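Local structure of ketol-acid reductoisomerase (NAD(+)) (4XDY) at residues D11-D16 with S162-E167. The protein catalyses the magnesium-dependent alkyl migration of acetolactate and its reduction with NADH to dihydroxy-isovalerate, a step of branched-chain amino acid biosynthesis. Residues are numbered along the deposited sequence; the frame is centred on the assembly and turned at random.
Sequences DSILRD and SGEARE
Two carboxylates set nearly at right angles each turn a face to the CD1 methyl of Ile13. On Glu167 the methyl lies over the face, 3.6 Å from OE1, and Ile13 CB lies over the same face, 3.8 Å from OE2. Ile13 CD1 also sits over the Glu164 carboxylate, 3.7 Å from its CD. At its OE2 end, Glu167 accepts from a water (2.8 Å), tilted out of the carboxylate plane to the side Ile13 occupies; the same water accepts from Ile13 N at 2.8 Å. Ile13 reaches both acids because CG1 stands anti to the backbone N (chi1 -162°) and the chain runs on extended to CD1. Ile13 also rests on Val168 and Ala171 of helix 165-175, so the 3-10 turn ahead of strand 18-22 lies against the start of this helix in the Rossmann domain. Glu164 occupies the N-cap position, its N hydrogen-bonded to Ser162 OG (3.0 Å) in an ST turn. Shortening Glu167 to an alanine would probably uncover one side of the Ile13 methyl and deprive the bridging water of an acceptor. Lacking direct hydrogen bonds, this surface contact probably coheres through van der Waals packing on the carboxylate faces and one directional water bridge.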
loop_
_atom_site.group_PDB
_atom_site.type_symbol
_atom_site.label_atom_id
_atom_site.label_comp_id
_atom_site.label_asym_id
_atom_site.label_seq_id
_atom_site.Cartn_x
_atom_site.Cartn_y
_atom_site.Cartn_z
ATOM N N ASP A 11 10.622 -29.574 7.880
ATOM C CA ASP A 11 11.634 -29.290 6.844
ATOM C C ASP A 11 12.891 -30.126 6.845
ATOM O O ASP A 11 13.770 -29.863 6.064
ATOM C CB ASP A 11 11.998 -27.833 6.814
ATOM C CG ASP A 11 12.601 -27.363 8.110
ATOM O OD1 ASP A 11 13.245 -28.176 8.785
ATOM O OD2 ASP A 11 12.455 -26.175 8.429
ATOM N N SER A 12 12.931 -31.202 7.621
ATOM C CA SER A 12 14.155 -31.971 7.757
ATOM C C SER A 12 14.582 -32.712 6.509
ATOM O O SER A 12 15.766 -32.935 6.337
ATOM C CB SER A 12 14.021 -32.943 8.959
ATOM O OG SER A 12 12.947 -33.804 8.804
ATOM N N ILE A 13 13.672 -33.044 5.580
ATOM C CA ILE A 13 14.091 -33.609 4.324
ATOM C C ILE A 13 15.236 -32.830 3.566
ATOM O O ILE A 13 16.021 -33.421 2.805
ATOM C CB ILE A 13 12.930 -33.901 3.362
ATOM C CG1 ILE A 13 13.399 -34.882 2.291
ATOM C CG2 ILE A 13 12.367 -32.607 2.709
ATOM C CD1 ILE A 13 12.288 -35.451 1.470
ATOM N N LEU A 14 15.243 -31.510 3.726
ATOM C CA LEU A 14 16.228 -30.638 3.023
ATOM C C LEU A 14 17.634 -30.736 3.598
ATOM O O LEU A 14 18.594 -30.299 2.938
ATOM C CB LEU A 14 15.783 -29.186 3.058
ATOM C CG LEU A 14 14.484 -28.879 2.329
ATOM C CD1 LEU A 14 14.259 -27.369 2.327
ATOM C CD2 LEU A 14 14.495 -29.419 0.917
ATOM N N ARG A 15 17.743 -31.299 4.802
ATOM C CA ARG A 15 19.045 -31.647 5.424
ATOM C C ARG A 15 20.071 -32.253 4.467
ATOM O O ARG A 15 21.203 -31.907 4.482
ATOM C CB ARG A 15 18.826 -32.623 6.604
ATOM N N ASP A 16 19.740 -33.174 3.625
ATOM C CA ASP A 16 20.831 -33.665 2.754
ATOM C C ASP A 16 20.426 -33.419 1.291
ATOM O O ASP A 16 20.568 -34.278 0.411
ATOM C CB ASP A 16 21.080 -35.131 3.030
ATOM C CG ASP A 16 19.800 -35.848 3.331
ATOM O OD1 ASP A 16 18.760 -35.432 2.749
ATOM O OD2 ASP A 16 19.808 -36.756 4.185
ATOM N N SER A 162 8.972 -39.727 -7.191
ATOM C CA SER A 162 9.819 -40.086 -6.077
ATOM C C SER A 162 9.022 -40.374 -4.825
ATOM O O SER A 162 9.589 -40.786 -3.817
ATOM C CB SER A 162 10.875 -39.004 -5.788
ATOM O OG SER A 162 10.315 -38.026 -4.927
ATOM N N GLY A 163 7.766 -39.970 -4.826
ATOM C CA GLY A 163 6.928 -39.863 -3.618
ATOM C C GLY A 163 7.137 -38.754 -2.669
ATOM O O GLY A 163 6.276 -38.514 -1.799
ATOM N N GLU A 164 8.255 -38.051 -2.795
ATOM C CA GLU A 164 8.623 -37.055 -1.834
ATOM C C GLU A 164 8.439 -35.584 -2.395
ATOM O O GLU A 164 8.851 -34.636 -1.711
ATOM C CB GLU A 164 10.086 -37.190 -1.515
ATOM C CG GLU A 164 10.393 -38.535 -0.802
ATOM C CD GLU A 164 11.859 -38.673 -0.392
ATOM O OE1 GLU A 164 12.752 -38.157 -1.054
ATOM O OE2 GLU A 164 12.127 -39.324 0.650
ATOM N N ALA A 165 7.764 -35.451 -3.526
ATOM C CA ALA A 165 7.642 -34.105 -4.161
ATOM C C ALA A 165 6.993 -33.104 -3.231
ATOM O O ALA A 165 7.530 -31.994 -2.999
ATOM C CB ALA A 165 6.850 -34.244 -5.412
ATOM N N ARG A 166 5.883 -33.498 -2.624
ATOM C CA ARG A 166 5.156 -32.599 -1.735
ATOM C C ARG A 166 5.976 -32.240 -0.515
ATOM O O ARG A 166 5.983 -31.119 -0.021
ATOM C CB ARG A 166 3.773 -33.193 -1.355
ATOM C CG ARG A 166 3.018 -32.430 -0.253
ATOM C CD ARG A 166 1.567 -33.042 -0.065
ATOM N NE ARG A 166 0.742 -32.327 0.915
ATOM C CZ ARG A 166 0.791 -32.472 2.224
ATOM N NH1 ARG A 166 1.565 -33.390 2.787
ATOM N NH2 ARG A 166 -0.006 -31.696 2.976
ATOM N N GLU A 167 6.592 -33.251 0.083
ATOM C CA GLU A 167 7.369 -33.039 1.259
ATOM C C GLU A 167 8.514 -32.015 1.037
ATOM O O GLU A 167 8.761 -31.149 1.859
ATOM C CB GLU A 167 7.992 -34.390 1.736
ATOM C CG GLU A 167 8.578 -34.220 3.100
ATOM C CD GLU A 167 9.174 -35.541 3.662
ATOM O OE1 GLU A 167 9.176 -36.548 2.935
ATOM O OE2 GLU A 167 9.714 -35.426 4.777
HETATM O O HOH W 1 10.849 -33.079 5.855
#